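Local coordinates for peptidoglycan synthetase penicillin-binding protein 3 (Bifidobacterium adolescentis, PDB 4YE5) that probably binds penicillin and, as a member of the transpeptidase family, probably cross-links peptidoglycan strands of the bacterial cell wall, at residues 30-35 against 176-181; 182-187 against 208-213; 281-286 against 501-506; 490-495 against 522-527. All blocks are in the same frame, centred on the assembly; numbering follows the deposited sequence.

Contact 1: 30-35 against 176-181; sequences ARRGKI and MENKTL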
loop_
_atom_site.group_PDB
_atom_site.type_symbol
_atom_site.label_atom_id
_atom_site.label_comp_id
_atom_site.label_asym_id
_atom_site.label_seq_id
_atom_site.Cartn_x
_atom_site.Cartn_y
_atom_site.Cartn_z
ATOM N N ALA A 30 -13.966 -19.954 6.500
ATOM C CA ALA A 30 -12.613 -19.949 5.946
ATOM C C ALA A 30 -11.668 -19.154 6.853
ATOM O O ALA A 30 -12.053 -18.116 7.395
ATOM C CB ALA A 30 -12.614 -19.340 4.526
ATOM N N ARG A 31 -10.438 -19.642 7.018
ATOM C CA ARG A 31 -9.422 -18.909 7.783
ATOM C C ARG A 31 -8.731 -17.866 6.904
ATOM O O ARG A 31 -8.412 -18.118 5.733
ATOM C CB ARG A 31 -8.381 -19.864 8.366
ATOM C CG ARG A 31 -9.005 -21.008 9.191
ATOM C CD ARG A 31 -7.970 -22.069 9.557
ATOM N NE ARG A 31 -6.836 -21.492 10.276
ATOM C CZ ARG A 31 -5.635 -22.058 10.365
ATOM N NH1 ARG A 31 -5.405 -23.229 9.778
ATOM N NH2 ARG A 31 -4.661 -21.455 11.039
ATOM N N ARG A 32 -8.506 -16.692 7.473
ATOM C CA ARG A 32 -7.921 -15.596 6.717
ATOM C C ARG A 32 -6.456 -15.852 6.364
ATOM O O ARG A 32 -5.681 -16.318 7.193
ATOM C CB ARG A 32 -8.066 -14.295 7.501
ATOM C CG ARG A 32 -7.776 -13.050 6.660
ATOM C CD ARG A 32 -8.154 -11.787 7.411
ATOM N NE ARG A 32 -7.965 -10.610 6.563
ATOM C CZ ARG A 32 -8.843 -10.207 5.659
ATOM N NH1 ARG A 32 -9.976 -10.896 5.472
ATOM N NH2 ARG A 32 -8.582 -9.118 4.932
ATOM N N GLY A 33 -6.080 -15.546 5.126
ATOM C CA GLY A 33 -4.699 -15.675 4.699
ATOM C C GLY A 33 -3.757 -14.666 5.339
ATOM O O GLY A 33 -4.185 -13.718 5.998
ATOM N N LYS A 34 -2.462 -14.895 5.169
ATOM C CA LYS A 34 -1.450 -14.001 5.725
ATOM C C LYS A 34 -1.080 -12.878 4.753
ATOM O O LYS A 34 -1.321 -12.964 3.540
ATOM C CB LYS A 34 -0.166 -14.763 6.094
ATOM C CG LYS A 34 -0.345 -16.067 6.870
ATOM C CD LYS A 34 1.026 -16.620 7.279
ATOM C CE LYS A 34 1.115 -18.145 7.159
ATOM N NZ LYS A 34 -0.007 -18.880 7.814
ATOM N N ILE A 35 -0.498 -11.825 5.306
ATOM C CA ILE A 35 0.192 -10.820 4.505
ATOM C C ILE A 35 1.666 -10.902 4.862
ATOM O O ILE A 35 2.026 -10.953 6.043
ATOM C CB ILE A 35 -0.328 -9.399 4.774
ATOM C CG1 ILE A 35 -1.812 -9.302 4.396
ATOM C CG2 ILE A 35 0.518 -8.366 3.955
ATOM C CD1 ILE A 35 -2.551 -8.099 4.997
HETATM N N MSE A 176 -7.987 -3.934 0.415
HETATM C CA MSE A 176 -7.712 -4.097 -1.012
HETATM C C MSE A 176 -7.616 -5.556 -1.434
HETATM O O MSE A 176 -8.073 -5.928 -2.508
HETATM C CB MSE A 176 -6.397 -3.421 -1.374
HETATM C CG MSE A 176 -6.107 -3.488 -2.838
HETATM SE SE MSE A 176 -4.522 -2.429 -3.197
HETATM C CE MSE A 176 -3.267 -3.798 -2.803
ATOM N N GLU A 177 -6.982 -6.371 -0.599
ATOM C CA GLU A 177 -6.762 -7.780 -0.919
ATOM C C GLU A 177 -7.770 -8.681 -0.202
ATOM O O GLU A 177 -7.533 -9.874 -0.045
ATOM C CB GLU A 177 -5.346 -8.177 -0.509
ATOM C CG GLU A 177 -4.277 -7.467 -1.359
ATOM C CD GLU A 177 -4.464 -7.784 -2.810
ATOM O OE1 GLU A 177 -4.402 -8.989 -3.155
ATOM O OE2 GLU A 177 -4.734 -6.844 -3.592
ATOM N N ASN A 178 -8.886 -8.106 0.227
ATOM C CA ASN A 178 -9.840 -8.823 1.071
ATOM C C ASN A 178 -10.378 -10.093 0.423
ATOM O O ASN A 178 -10.490 -11.122 1.081
ATOM C CB ASN A 178 -10.992 -7.907 1.502
ATOM C CG ASN A 178 -11.824 -8.506 2.642
ATOM O OD1 ASN A 178 -11.301 -8.839 3.707
ATOM N ND2 ASN A 178 -13.129 -8.632 2.418
ATOM N N LYS A 179 -10.701 -10.019 -0.863
ATOM C CA LYS A 179 -11.279 -11.164 -1.560
ATOM C C LYS A 179 -10.318 -12.343 -1.490
ATOM O O LYS A 179 -10.688 -13.431 -1.034
ATOM C CB LYS A 179 -11.616 -10.819 -3.013
ATOM C CG LYS A 179 -12.464 -11.888 -3.733
ATOM C CD LYS A 179 -13.022 -11.323 -5.044
ATOM C CE LYS A 179 -13.508 -12.414 -5.995
ATOM N NZ LYS A 179 -14.626 -13.209 -5.422
ATOM N N THR A 180 -9.080 -12.097 -1.908
ATOM C CA THR A 180 -8.006 -13.082 -1.856
ATOM C C THR A 180 -7.767 -13.601 -0.441
ATOM O O THR A 180 -7.680 -14.816 -0.227
ATOM C CB THR A 180 -6.681 -12.468 -2.411
ATOM O OG1 THR A 180 -6.871 -12.095 -3.777
ATOM C CG2 THR A 180 -5.547 -13.456 -2.348
ATOM N N LEU A 181 -7.652 -12.687 0.523
ATOM C CA LEU A 181 -7.382 -13.071 1.922
ATOM C C LEU A 181 -8.536 -13.815 2.638
ATOM O O LEU A 181 -8.299 -14.598 3.555
ATOM C CB LEU A 181 -7.000 -11.832 2.742
ATOM C CG LEU A 181 -5.690 -11.121 2.346
ATOM C CD1 LEU A 181 -5.621 -9.713 2.968
ATOM C CD2 LEU A 181 -4.492 -11.983 2.776
#
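Arg32 reaches across to Asn178 at the start of helix 178-182 and grips one oxygen with two nitrogens. Its chain is extended from CG to NE, with CG anti to the backbone N (chi1 -167°), and this reach carries the guanidinium past Leu181 to the amide. NH1 and NH2 of Arg32 each donate to OD1 of Asn178 at 3.0 Å, both bonds bent. OD1 sits in the plane of the guanidinium, whereas CB of Leu181 lies 3.8 Å above that plane, over its centre; the group is thus held at its edge and covered on one face. OD1 of Asn178 also accepts from Gly169 N, and Glu174 forms a salt bridge with Arg32 NE, giving the charge an acidic partner beside the neutral amide.

At Gly33 the backbone takes over. Its N donates to Leu181 O at 2.9 Å. The carbonyl oxygen of Lys34 then meets CD2 of Leu181 at 3.4 Å. Ile35 ends the walk, its CD1 4.0 Å from CD1 of Leu181, the two side chains crossing at about a right angle.

Leu181 also touches Val215 of strand 214-217. The loop leads from strand 23-28 into strand 35-36, which pairs with strands 42-46 and 214-217 beside helix 178-182.

Contact 2: 182-187 against 208-213; sequences TGRDGY and DAVNGS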
loop_
_atom_site.group_PDB
_atom_site.type_symbol
_atom_site.label_atom_id
_atom_site.label_comp_id
_atom_site.label_asym_id
_atom_site.label_seq_id
_atom_site.Cartn_x
_atom_site.Cartn_y
_atom_site.Cartn_z
ATOM N N THR A 182 -9.774 -13.532 2.255
ATOM C CA THR A 182 -10.936 -14.080 2.969
ATOM C C THR A 182 -11.179 -15.564 2.680
ATOM O O THR A 182 -11.515 -16.331 3.581
ATOM C CB THR A 182 -12.222 -13.277 2.661
ATOM O OG1 THR A 182 -12.114 -11.984 3.255
ATOM C CG2 THR A 182 -13.479 -13.976 3.235
ATOM N N GLY A 183 -10.996 -15.965 1.428
ATOM C CA GLY A 183 -11.324 -17.324 1.017
ATOM C C GLY A 183 -12.829 -17.482 0.876
ATOM O O GLY A 183 -13.548 -16.499 0.671
ATOM N N ARG A 184 -13.322 -18.715 0.986
ATOM C CA ARG A 184 -14.752 -18.964 0.819
ATOM C C ARG A 184 -15.242 -19.946 1.873
ATOM O O ARG A 184 -14.719 -21.048 1.982
ATOM C CB ARG A 184 -15.043 -19.522 -0.582
ATOM C CG ARG A 184 -14.766 -18.530 -1.727
ATOM C CD ARG A 184 -15.133 -19.112 -3.095
ATOM N NE ARG A 184 -14.296 -20.251 -3.474
ATOM C CZ ARG A 184 -13.088 -20.135 -4.023
ATOM N NH1 ARG A 184 -12.391 -21.217 -4.346
ATOM N NH2 ARG A 184 -12.572 -18.931 -4.249
ATOM N N ASP A 185 -16.229 -19.523 2.648
ATOM C CA ASP A 185 -16.814 -20.350 3.688
ATOM C C ASP A 185 -17.357 -21.662 3.109
ATOM O O ASP A 185 -17.749 -21.736 1.941
ATOM C CB ASP A 185 -17.943 -19.584 4.383
ATOM C CG ASP A 185 -17.428 -18.469 5.284
ATOM O OD1 ASP A 185 -16.204 -18.271 5.335
ATOM O OD2 ASP A 185 -18.246 -17.795 5.947
ATOM N N GLY A 186 -17.349 -22.704 3.925
ATOM C CA GLY A 186 -18.030 -23.939 3.565
ATOM C C GLY A 186 -19.243 -24.096 4.449
ATOM O O GLY A 186 -19.613 -23.150 5.159
ATOM N N TYR A 187 -19.868 -25.279 4.427
ATOM C CA TYR A 187 -21.007 -25.503 5.298
ATOM C C TYR A 187 -21.317 -27.000 5.478
ATOM O O TYR A 187 -20.799 -27.844 4.741
ATOM C CB TYR A 187 -22.237 -24.777 4.747
ATOM C CG TYR A 187 -22.602 -25.227 3.342
ATOM C CD1 TYR A 187 -23.300 -26.410 3.128
ATOM C CD2 TYR A 187 -22.225 -24.477 2.232
ATOM C CE1 TYR A 187 -23.626 -26.832 1.853
ATOM C CE2 TYR A 187 -22.550 -24.886 0.948
ATOM C CZ TYR A 187 -23.248 -26.062 0.765
ATOM O OH TYR A 187 -23.567 -26.475 -0.504
ATOM N N ASP A 208 -16.703 -28.066 1.689
ATOM C CA ASP A 208 -15.499 -27.644 2.397
ATOM C C ASP A 208 -15.254 -26.158 2.244
ATOM O O ASP A 208 -15.510 -25.589 1.183
ATOM C CB ASP A 208 -14.275 -28.376 1.855
ATOM C CG ASP A 208 -14.313 -29.853 2.138
ATOM O OD1 ASP A 208 -14.853 -30.231 3.198
ATOM O OD2 ASP A 208 -13.803 -30.628 1.302
ATOM N N ALA A 209 -14.739 -25.537 3.301
ATOM C CA ALA A 209 -14.222 -24.173 3.199
ATOM C C ALA A 209 -12.985 -24.172 2.321
ATOM O O ALA A 209 -12.255 -25.161 2.267
ATOM C CB ALA A 209 -13.872 -23.633 4.600
ATOM N N VAL A 210 -12.745 -23.059 1.630
ATOM C CA VAL A 210 -11.465 -22.831 0.980
ATOM C C VAL A 210 -10.841 -21.673 1.751
ATOM O O VAL A 210 -11.394 -20.574 1.782
ATOM C CB VAL A 210 -11.627 -22.462 -0.506
ATOM C CG1 VAL A 210 -10.268 -22.133 -1.125
ATOM C CG2 VAL A 210 -12.288 -23.604 -1.263
ATOM N N ASN A 211 -9.726 -21.929 2.421
ATOM C CA ASN A 211 -9.148 -20.918 3.299
ATOM C C ASN A 211 -8.548 -19.814 2.445
ATOM O O ASN A 211 -8.301 -20.026 1.259
ATOM C CB ASN A 211 -8.105 -21.530 4.222
ATOM C CG ASN A 211 -8.730 -22.395 5.279
ATOM O OD1 ASN A 211 -9.858 -22.134 5.713
ATOM N ND2 ASN A 211 -8.012 -23.428 5.705
ATOM N N GLY A 212 -8.353 -18.636 3.022
ATOM C CA GLY A 212 -7.833 -17.518 2.244
ATOM C C GLY A 212 -6.451 -17.813 1.711
ATOM O O GLY A 212 -5.721 -18.624 2.278
ATOM N N SER A 213 -6.078 -17.146 0.625
ATOM C CA SER A 213 -4.724 -17.262 0.108
ATOM C C SER A 213 -3.819 -16.232 0.793
ATOM O O SER A 213 -4.311 -15.279 1.388
ATOM C CB SER A 213 -4.721 -17.064 -1.407
ATOM O OG SER A 213 -5.269 -18.200 -2.054
HETATM O O HOH W 1 -16.163 -23.260 0.053
#
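Arg184 and Val210 face each other as an antiparallel hydrogen-bonded pair. The N of Arg184 donates to Val210 O at 2.8 Å, and Val210 N returns a bond of 2.8 Å to Arg184 O. Together they make a single bridge.

The two side chains of this pair lie alongside each other and point the same way. Arg184 leaves the backbone with CG anti to the carbonyl carbon (chi1 -66°); the chain then bends at chi3, and its end lies beside the valine. Its NH1 comes within 3.9 Å of CG2 of Val210 and nearly as close to CG1, so it rests against both methyl branches and approaches them obliquely. This is van der Waals contact between a charged group and two methyls, at the protein surface. Ala209 adds its methyl group, with CB 3.7 Å from Gly186 N, while its CA lies 3.4 Å from Arg184 O.

Glycine backbones pass closely at both ends. Gly183, which leaves helix 178-182 with positive phi, brings its CA to 3.3 Å from Val210 O. Gly186 passes Ala209 at a CA-CA distance of 3.8 Å. A water bridges Asp185 O and Asp208 O, linking the two segments beyond the bridge.

OD1 of Asp185 accepts from Ala30 N, and OD1 of Asn211 from Arg31 N. The paired segments prolong the antiparallel hairpin of strands 186-191 and 202-207, as an isolated beta bridge at the open end of that hairpin, in the three-stranded sheet with strand 23-28.

Contact 3: 281-286 against 501-506; sequences ETFEPG and SIISDY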
loop_
_atom_site.group_PDB
_atom_site.type_symbol
_atom_site.label_atom_id
_atom_site.label_comp_id
_atom_site.label_asym_id
_atom_site.label_seq_id
_atom_site.Cartn_x
_atom_site.Cartn_y
_atom_site.Cartn_z
ATOM N N GLU A 281 -2.327 11.975 0.319
ATOM C CA GLU A 281 -1.950 13.377 0.130
ATOM C C GLU A 281 -1.764 13.757 -1.350
ATOM O O GLU A 281 -1.096 13.044 -2.103
ATOM C CB GLU A 281 -0.653 13.678 0.893
ATOM C CG GLU A 281 -0.435 15.165 1.124
ATOM C CD GLU A 281 -1.367 15.710 2.204
ATOM O OE1 GLU A 281 -1.777 14.946 3.095
ATOM O OE2 GLU A 281 -1.694 16.899 2.164
ATOM N N THR A 282 -2.353 14.875 -1.776
ATOM C CA THR A 282 -2.027 15.404 -3.092
ATOM C C THR A 282 -1.520 16.836 -2.950
ATOM O O THR A 282 -1.831 17.510 -1.982
ATOM C CB THR A 282 -3.226 15.378 -4.072
ATOM O OG1 THR A 282 -4.261 16.233 -3.581
ATOM C CG2 THR A 282 -3.776 13.950 -4.235
ATOM N N PHE A 283 -0.733 17.289 -3.916
ATOM C CA PHE A 283 -0.070 18.585 -3.824
ATOM C C PHE A 283 0.454 18.939 -5.203
ATOM O O PHE A 283 0.653 18.048 -6.047
ATOM C CB PHE A 283 1.120 18.497 -2.855
ATOM C CG PHE A 283 2.009 17.286 -3.098
ATOM C CD1 PHE A 283 3.076 17.349 -3.970
ATOM C CD2 PHE A 283 1.728 16.069 -2.474
ATOM C CE1 PHE A 283 3.883 16.224 -4.197
ATOM C CE2 PHE A 283 2.531 14.945 -2.685
ATOM C CZ PHE A 283 3.592 15.013 -3.549
ATOM N N GLU A 284 0.699 20.227 -5.426
ATOM C CA GLU A 284 1.382 20.655 -6.634
ATOM C C GLU A 284 2.820 20.247 -6.488
ATOM O O GLU A 284 3.409 20.438 -5.416
ATOM C CB GLU A 284 1.279 22.178 -6.829
ATOM C CG GLU A 284 -0.140 22.681 -7.107
ATOM C CD GLU A 284 -0.219 24.204 -7.033
ATOM O OE1 GLU A 284 0.084 24.769 -5.957
ATOM O OE2 GLU A 284 -0.565 24.832 -8.050
ATOM N N PRO A 285 3.406 19.675 -7.562
ATOM C CA PRO A 285 4.789 19.201 -7.476
ATOM C C PRO A 285 5.824 20.329 -7.587
ATOM O O PRO A 285 6.987 20.075 -7.303
ATOM C CB PRO A 285 4.903 18.248 -8.673
ATOM C CG PRO A 285 3.964 18.844 -9.695
ATOM C CD PRO A 285 2.789 19.369 -8.867
ATOM N N GLY A 286 5.417 21.533 -7.993
ATOM C CA GLY A 286 6.370 22.614 -8.181
ATOM C C GLY A 286 7.427 22.276 -9.235
ATOM O O GLY A 286 7.153 21.539 -10.184
ATOM N N SER A 501 1.490 27.842 4.300
ATOM C CA SER A 501 2.236 26.596 4.454
ATOM C C SER A 501 2.776 26.161 3.110
ATOM O O SER A 501 2.178 26.449 2.066
ATOM C CB SER A 501 1.368 25.484 5.046
ATOM O OG SER A 501 1.153 25.676 6.442
ATOM N N ILE A 502 3.906 25.465 3.134
ATOM C CA ILE A 502 4.475 24.923 1.911
ATOM C C ILE A 502 4.902 23.474 2.125
ATOM O O ILE A 502 5.033 23.024 3.261
ATOM C CB ILE A 502 5.725 25.729 1.467
ATOM C CG1 ILE A 502 6.850 25.549 2.483
ATOM C CG2 ILE A 502 5.394 27.242 1.310
ATOM C CD1 ILE A 502 8.221 25.345 1.847
ATOM N N ILE A 503 5.083 22.739 1.030
ATOM C CA ILE A 503 5.789 21.479 1.088
ATOM C C ILE A 503 7.139 21.694 0.431
ATOM O O ILE A 503 7.275 22.562 -0.443
ATOM C CB ILE A 503 5.054 20.360 0.339
ATOM C CG1 ILE A 503 4.627 20.860 -1.035
ATOM C CG2 ILE A 503 3.819 19.917 1.145
ATOM C CD1 ILE A 503 4.592 19.818 -2.072
ATOM N N SER A 504 8.121 20.924 0.887
ATOM C CA SER A 504 9.407 20.741 0.225
ATOM C C SER A 504 9.385 19.342 -0.385
ATOM O O SER A 504 9.172 18.365 0.334
ATOM C CB SER A 504 10.520 20.807 1.279
ATOM O OG SER A 504 11.788 20.395 0.787
ATOM N N ASP A 505 9.590 19.232 -1.697
ATOM C CA ASP A 505 9.643 17.913 -2.329
ATOM C C ASP A 505 10.959 17.711 -3.043
ATOM O O ASP A 505 11.645 18.674 -3.407
ATOM C CB ASP A 505 8.416 17.586 -3.222
ATOM C CG ASP A 505 8.224 18.548 -4.401
ATOM O OD1 ASP A 505 8.973 19.525 -4.528
ATOM O OD2 ASP A 505 7.281 18.330 -5.217
ATOM N N TYR A 506 11.323 16.453 -3.229
ATOM C CA TYR A 506 12.630 16.145 -3.776
ATOM C C TYR A 506 12.555 14.721 -4.257
ATOM O O TYR A 506 12.071 13.859 -3.540
ATOM C CB TYR A 506 13.706 16.283 -2.677
ATOM C CG TYR A 506 15.128 16.526 -3.197
ATOM C CD1 TYR A 506 15.940 15.461 -3.621
ATOM C CD2 TYR A 506 15.668 17.813 -3.230
ATOM C CE1 TYR A 506 17.276 15.698 -4.088
ATOM C CE2 TYR A 506 16.986 18.050 -3.694
ATOM C CZ TYR A 506 17.778 16.990 -4.114
ATOM O OH TYR A 506 19.084 17.238 -4.572
#
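Apolar packing joins Phe283 to Ile503. The terminal methyl CD1 of Ile503 meets CD1 of the ring at 3.5 Å and also lies close to CG and CB, approaching the ring obliquely. The two side chains cross at about a right angle. Both first torsions place the next carbon between the backbone N and the carbonyl carbon (chi1 47° for Phe283, 48° for Ile503), which turns the side chains toward each other across the gap between loop and strand. Val522 touches both from the neighbouring strand, and Leu411 of helix 408-419 adds to the cover of the phenylalanine.

The same methyl of Ile503 also touches the backbone of the loop: its CD1 is 3.6 Å from the carbonyl oxygen of Glu284. The side chain of Glu284 heads elsewhere, where OE2 accepts from Gly403 N and hydrogen-bonds a glycerol, probably from the crystallisation liquor.

The polar part is centred on Asp505. Its OD2 lies 2.7 Å from the carbonyl oxygen of Pro285. OD2 is also 4.1 Å from CE1 of Phe283, with the carboxylate plane turned 78° from the ring. Asp505 is buried, touching Leu411, Val522 and Ile288.

Loop 281-286 leads towards helix 290-299, and Ser287 and Lys290 fit the SxxK pattern of penicillin-binding proteins. The contact thus lays the approach to this probable active-site helix against strand 501-510 of the five-stranded antiparallel sheet, an association of helix and sheet characteristic of the transpeptidase fold.

Contact 4: 490-495 against 522-527; sequences AEVAGA and VLKDPQ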
loop_
_atom_site.group_PDB
_atom_site.type_symbol
_atom_site.label_atom_id
_atom_site.label_comp_id
_atom_site.label_asym_id
_atom_site.label_seq_id
_atom_site.Cartn_x
_atom_site.Cartn_y
_atom_site.Cartn_z
ATOM N N ALA A 490 5.842 24.073 -2.954
ATOM C CA ALA A 490 4.517 24.477 -3.373
ATOM C C ALA A 490 3.720 24.874 -2.148
ATOM O O ALA A 490 3.906 24.298 -1.069
ATOM C CB ALA A 490 3.824 23.324 -4.102
ATOM N N GLU A 491 2.834 25.853 -2.307
ATOM C CA GLU A 491 1.916 26.195 -1.233
ATOM C C GLU A 491 0.855 25.105 -1.068
ATOM O O GLU A 491 0.352 24.552 -2.056
ATOM C CB GLU A 491 1.246 27.553 -1.489
ATOM C CG GLU A 491 0.379 27.992 -0.324
ATOM C CD GLU A 491 -0.292 29.338 -0.558
ATOM O OE1 GLU A 491 0.065 30.024 -1.546
ATOM O OE2 GLU A 491 -1.169 29.702 0.251
ATOM N N VAL A 492 0.559 24.784 0.188
ATOM C CA VAL A 492 -0.488 23.837 0.536
ATOM C C VAL A 492 -1.363 24.497 1.602
ATOM O O VAL A 492 -1.162 25.671 1.946
ATOM C CB VAL A 492 0.082 22.474 1.031
ATOM C CG1 VAL A 492 0.856 21.763 -0.106
ATOM C CG2 VAL A 492 0.996 22.655 2.270
ATOM N N ALA A 493 -2.347 23.750 2.097
ATOM C CA ALA A 493 -3.322 24.259 3.064
ATOM C C ALA A 493 -2.611 24.760 4.322
ATOM O O ALA A 493 -1.833 24.021 4.944
ATOM C CB ALA A 493 -4.327 23.154 3.407
ATOM N N GLY A 494 -2.837 26.021 4.674
ATOM C CA GLY A 494 -2.187 26.621 5.832
ATOM C C GLY A 494 -2.549 25.937 7.142
ATOM O O GLY A 494 -3.711 25.624 7.381
ATOM N N ALA A 495 -1.560 25.711 8.001
ATOM C CA ALA A 495 -1.779 24.975 9.242
ATOM C C ALA A 495 -0.791 25.403 10.304
ATOM O O ALA A 495 0.265 25.971 9.990
ATOM C CB ALA A 495 -1.652 23.460 9.009
ATOM N N VAL A 522 8.530 14.128 0.559
ATOM C CA VAL A 522 7.748 15.362 0.660
ATOM C C VAL A 522 7.568 15.710 2.129
ATOM O O VAL A 522 7.097 14.874 2.900
ATOM C CB VAL A 522 6.346 15.190 0.008
ATOM C CG1 VAL A 522 5.601 16.510 0.017
ATOM C CG2 VAL A 522 6.493 14.646 -1.434
ATOM N N LEU A 523 7.941 16.931 2.518
ATOM C CA LEU A 523 7.806 17.389 3.906
ATOM C C LEU A 523 6.976 18.651 3.933
ATOM O O LEU A 523 7.171 19.539 3.101
ATOM C CB LEU A 523 9.194 17.720 4.514
ATOM C CG LEU A 523 10.271 16.639 4.386
ATOM C CD1 LEU A 523 11.608 17.199 4.911
ATOM C CD2 LEU A 523 9.889 15.373 5.168
ATOM N N LYS A 524 6.063 18.742 4.892
ATOM C CA LYS A 524 5.250 19.943 5.052
ATOM C C LYS A 524 5.835 20.858 6.112
ATOM O O LYS A 524 6.096 20.427 7.229
ATOM C CB LYS A 524 3.799 19.606 5.406
ATOM C CG LYS A 524 2.910 20.879 5.529
ATOM C CD LYS A 524 1.412 20.536 5.670
ATOM C CE LYS A 524 0.606 21.825 5.957
ATOM N NZ LYS A 524 -0.880 21.637 5.758
ATOM N N ASP A 525 6.052 22.112 5.735
ATOM C CA ASP A 525 6.595 23.122 6.631
ATOM C C ASP A 525 7.858 22.698 7.405
ATOM O O ASP A 525 7.896 22.827 8.635
ATOM C CB ASP A 525 5.502 23.566 7.611
ATOM C CG ASP A 525 4.400 24.377 6.924
ATOM O OD1 ASP A 525 4.700 25.079 5.935
ATOM O OD2 ASP A 525 3.235 24.322 7.382
ATOM N N PRO A 526 8.898 22.196 6.701
ATOM C CA PRO A 526 10.136 21.885 7.438
ATOM C C PRO A 526 10.808 23.144 7.995
ATOM O O PRO A 526 10.707 24.203 7.393
ATOM C CB PRO A 526 11.031 21.251 6.368
ATOM C CG PRO A 526 10.553 21.861 5.082
ATOM C CD PRO A 526 9.052 21.984 5.247
ATOM N N GLN A 527 11.465 23.024 9.143
ATOM C CA GLN A 527 12.169 24.130 9.779
ATOM C C GLN A 527 13.662 23.815 9.747
ATOM O O GLN A 527 14.040 22.693 9.473
ATOM C CB GLN A 527 11.740 24.233 11.244
ATOM C CG GLN A 527 10.235 24.297 11.444
ATOM C CD GLN A 527 9.656 25.590 10.897
ATOM O OE1 GLN A 527 10.079 26.674 11.291
ATOM N NE2 GLN A 527 8.704 25.482 9.965
#
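Lys524 stretches from the end of strand 517-524 to the turn that follows strand 484-492, and its ammonium donates to the carbonyl oxygen of Ala493 at 2.7 Å. The nitrogen approaches in the plane of that carbonyl, with a C=O...N angle of 154°. An all-extended chain, starting with CG anti to the backbone N (chi1 -178°), spans the gap, for the nearest CA atoms, those of Val492 and Lys524, are 8.3 Å apart.

Packing is closest along this lysine. CG2 of Val492 lies against its aliphatic part, 3.8 Å from CE and 4.0 Å from CD, and the two side chains cross at a slant. CB of Ala495 meets NZ at 3.8 Å, so methyl groups flank the chain where it nears the carbonyl. Strand 501-510, which lies between the two strands, contributes too: Ser501 touches Lys524, while Val492 packs on Ile503.

The rest is looser. Asp525 only approaches, its OD2 4.3 Å from Ala495 O, and its carboxylate is engaged instead by Ser501 OG and by the backbone N of Ile502. Ser501 OG is also bonded to Ala495 N, an indirect tie between the two segments. On the outer side Ala493 is exposed to solvent, and the turn through Ala493, Gly494 and Ala495 touches a crystal neighbour.

The lysine thus bridges across the intervening strand. Its charge ends on a neutral backbone oxygen, with the carboxylate of Asp525 farther along; the contact rests on one short charge-assisted hydrogen bond and on the packing of Val492 CG2 and Ala495 CB along the lysine chain.

Overall arrangement
The four contacts form two pairs, well separated along the elongated chain; contact 2 lies on the opposite side of the chain's centre from contacts 3 and 4. Contacts 1 and 2, with centres 10 Å apart, follow helix 178-182 into strand 186-191 and are joined by probable hydrogen bonds, among them Gly212 N to Arg31 O at 2.8 Å. Contacts 3 and 4 lie 7 Å apart by centres in the transpeptidase domain; strand 501-510 joins them, with a probable hydrogen bond from Ser504 N to Leu523 O at 2.8 Å. The pairs do not touch: contacts 1 and 3 are about 15 Å apart at their nearest atoms, contacts 2 and 4 about 32 Å. Contact 3 is the one beside the probable active site, Asp505 lying near the SxxK-pattern residues.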